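Side-chain contact in Bak protein (Grouper iridovirus, PDB 5VMN), which inhibits apoptosis of the host cell as a viral Bcl-2 protein that exclusively sequesters the pro-apoptotic protein Bim: residues Gly69-Leu72 against Ile73-Ile77. Numbering follows the deposited sequence.
Sequences GRIL and ILLGI. With EDO (1,2-ethanediol), chain K.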
ATOM      1  N   GLY A  69      -5.651   3.813  -8.322  1.00 25.41           N
ATOM      2  CA  GLY A  69      -4.410   4.527  -8.548  1.00 24.58           C
ATOM      3  C   GLY A  69      -3.885   5.187  -7.281  1.00 23.02           C
ATOM      4  O   GLY A  69      -2.686   5.132  -6.980  1.00 22.78           O
ATOM      5  N   ARG A  70      -4.770   5.807  -6.516  1.00 22.76           N
ATOM      6  CA  ARG A  70      -4.350   6.390  -5.245  1.00 21.27           C
ATOM      7  C   ARG A  70      -3.831   5.324  -4.290  1.00 21.10           C
ATOM      8  O   ARG A  70      -2.852   5.554  -3.566  1.00 20.84           O
ATOM      9  CB  ARG A  70      -5.511   7.143  -4.614  1.00 22.42           C
ATOM     10  CG  ARG A  70      -5.915   8.366  -5.373  1.00 25.84           C
ATOM     11  CD  ARG A  70      -6.896   9.163  -4.579  1.00 27.34           C
ATOM     12  NE  ARG A  70      -7.472  10.259  -5.336  1.00 28.15           N
ATOM     13  CZ  ARG A  70      -8.287  11.167  -4.811  1.00 30.97           C
ATOM     14  NH1 ARG A  70      -8.590  11.119  -3.524  1.00 31.62           N
ATOM     15  NH2 ARG A  70      -8.814  12.107  -5.574  1.00 32.68           N
ATOM     16  N   ILE A  71      -4.460   4.145  -4.277  1.00 21.58           N
ATOM     17  CA  ILE A  71      -3.970   3.072  -3.425  1.00 18.86           C
ATOM     18  C   ILE A  71      -2.565   2.659  -3.860  1.00 21.41           C
ATOM     19  O   ILE A  71      -1.681   2.436  -3.023  1.00 20.57           O
ATOM     20  CB  ILE A  71      -4.962   1.891  -3.446  1.00 21.57           C
ATOM     21  CG1 ILE A  71      -6.175   2.280  -2.604  1.00 25.10           C
ATOM     22  CG2 ILE A  71      -4.305   0.623  -2.950  1.00 23.76           C
ATOM     23  CD1 ILE A  71      -7.329   1.289  -2.638  1.00 31.58           C
ATOM     24  N   LEU A  72      -2.332   2.565  -5.176  1.00 21.61           N
ATOM     25  CA  LEU A  72      -1.026   2.141  -5.643  1.00 19.35           C
ATOM     26  C   LEU A  72       0.028   3.217  -5.379  1.00 18.76           C
ATOM     27  O   LEU A  72       1.190   2.882  -5.127  1.00 22.40           O
ATOM     28  CB  LEU A  72      -1.094   1.772  -7.127  1.00 21.54           C
ATOM     29  CG  LEU A  72      -1.888   0.494  -7.419  1.00 25.27           C
ATOM     30  CD1 LEU A  72      -2.169   0.387  -8.927  1.00 23.69           C
ATOM     31  CD2 LEU A  72      -1.137  -0.724  -6.951  1.00 24.83           C
ATOM     32  N   ILE A  73      -0.362   4.490  -5.398  1.00 19.62           N
ATOM     33  CA  ILE A  73       0.568   5.559  -5.007  1.00 19.77           C
ATOM     34  C   ILE A  73       0.937   5.401  -3.542  1.00 20.28           C
ATOM     35  O   ILE A  73       2.110   5.466  -3.173  1.00 19.30           O
ATOM     36  CB  ILE A  73      -0.032   6.933  -5.305  1.00 20.93           C
ATOM     37  CG1 ILE A  73      -0.065   7.188  -6.819  1.00 23.63           C
ATOM     38  CG2 ILE A  73       0.744   8.037  -4.586  1.00 21.72           C
ATOM     39  CD1 ILE A  73      -0.889   8.396  -7.196  1.00 28.21           C
ATOM     40  N   LEU A  74      -0.048   5.119  -2.675  1.00 20.40           N
ATOM     41  CA  LEU A  74       0.269   4.926  -1.260  1.00 20.88           C
ATOM     42  C   LEU A  74       1.221   3.753  -1.068  1.00 21.00           C
ATOM     43  O   LEU A  74       2.191   3.829  -0.290  1.00 20.61           O
ATOM     44  CB  LEU A  74      -1.025   4.712  -0.468  1.00 20.86           C
ATOM     45  CG  LEU A  74      -0.800   4.330   0.992  1.00 21.57           C
ATOM     46  CD1 LEU A  74      -0.147   5.481   1.743  1.00 24.83           C
ATOM     47  CD2 LEU A  74      -2.122   3.903   1.647  1.00 25.76           C
ATOM     48  N   LEU A  75       0.963   2.643  -1.756  1.00 19.16           N
ATOM     49  CA  LEU A  75       1.865   1.517  -1.635  1.00 19.57           C
ATOM     50  C   LEU A  75       3.261   1.880  -2.134  1.00 18.10           C
ATOM     51  O   LEU A  75       4.262   1.467  -1.541  1.00 20.54           O
ATOM     52  CB  LEU A  75       1.298   0.313  -2.401  1.00 18.72           C
ATOM     53  CG  LEU A  75      -0.024  -0.241  -1.888  1.00 20.62           C
ATOM     54  CD1 LEU A  75      -0.459  -1.392  -2.791  1.00 23.06           C
ATOM     55  CD2 LEU A  75       0.114  -0.731  -0.485  1.00 22.55           C
ATOM     56  N   GLY A  76       3.350   2.598  -3.251  1.00 18.38           N
ATOM     57  CA  GLY A  76       4.650   2.914  -3.805  1.00 19.36           C
ATOM     58  C   GLY A  76       5.454   3.807  -2.885  1.00 22.43           C
ATOM     59  O   GLY A  76       6.673   3.679  -2.795  1.00 20.29           O
ATOM     60  N   ILE A  77       4.785   4.758  -2.239  1.00 18.45           N
ATOM     61  CA  ILE A  77       5.444   5.591  -1.223  1.00 20.11           C
ATOM     62  C   ILE A  77       5.901   4.724  -0.057  1.00 22.33           C
ATOM     63  O   ILE A  77       7.029   4.847   0.439  1.00 21.68           O
ATOM     64  CB  ILE A  77       4.494   6.706  -0.756  1.00 20.75           C
ATOM     65  CG1 ILE A  77       4.258   7.709  -1.874  1.00 23.77           C
ATOM     66  CG2 ILE A  77       5.083   7.470   0.458  1.00 22.90           C
ATOM     67  CD1 ILE A  77       3.077   8.559  -1.627  1.00 32.32           C
TER
HETATM   68  C1  EDO K 210      -9.176   3.542 -10.952  1.00 56.49           C
HETATM   69  O1  EDO K 210      -7.949   4.078 -10.374  1.00 47.70           O
HETATM   70  C2  EDO K 210      -9.899   2.484 -10.107  1.00 50.73           C
HETATM   71  O2  EDO K 210     -10.660   2.959  -8.957  1.00 39.41           O
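Within helix 68-84, near the middle of the Bcl-2 fold, Ile71 and Leu72 meet Leu75 one turn further along in a local i to i+4 and i to i+3 contact. The CD1 methyl of Leu75 is shared between them and lies 4.3 Å from both Ile71 CG2 and Leu72 CD2. Because CG of Leu75 lies anti to its own carbonyl carbon (chi1 -64°), the side chain leans back over the preceding turn, and CG comes within 3.3 Å of Ile71 O. Ile73 likewise lays its CG1 branch 3.3 Å from Gly69 O. Leu74 differs: its CG is anti to the backbone N (chi1 173°), which takes the rest of the chain off the preceding turn, so that of its side chain only CB lies near Ile71 O, at 3.5 Å. Four successive alpha-helical hydrogen bonds hold the turns together, running from the amides of Ile73, Leu74, Leu75 and Gly76 to the carbonyls of Gly69 through Leu72. At the start, Gly69 N donates to O1 of a 1,2-ethanediol, probably from the crystallisation liquor, while the guanidinium of Arg70 forms a salt bridge through NH2 with Asp63 OD2. Leu75 is clasped between helix 88-103, at Leu98 and Phe102, and helix 22-37, at Ile27 and Met31; Leu74 packs on Phe101 of the same helix 88-103 and on Ile53 and Ile56 of helix 53-60.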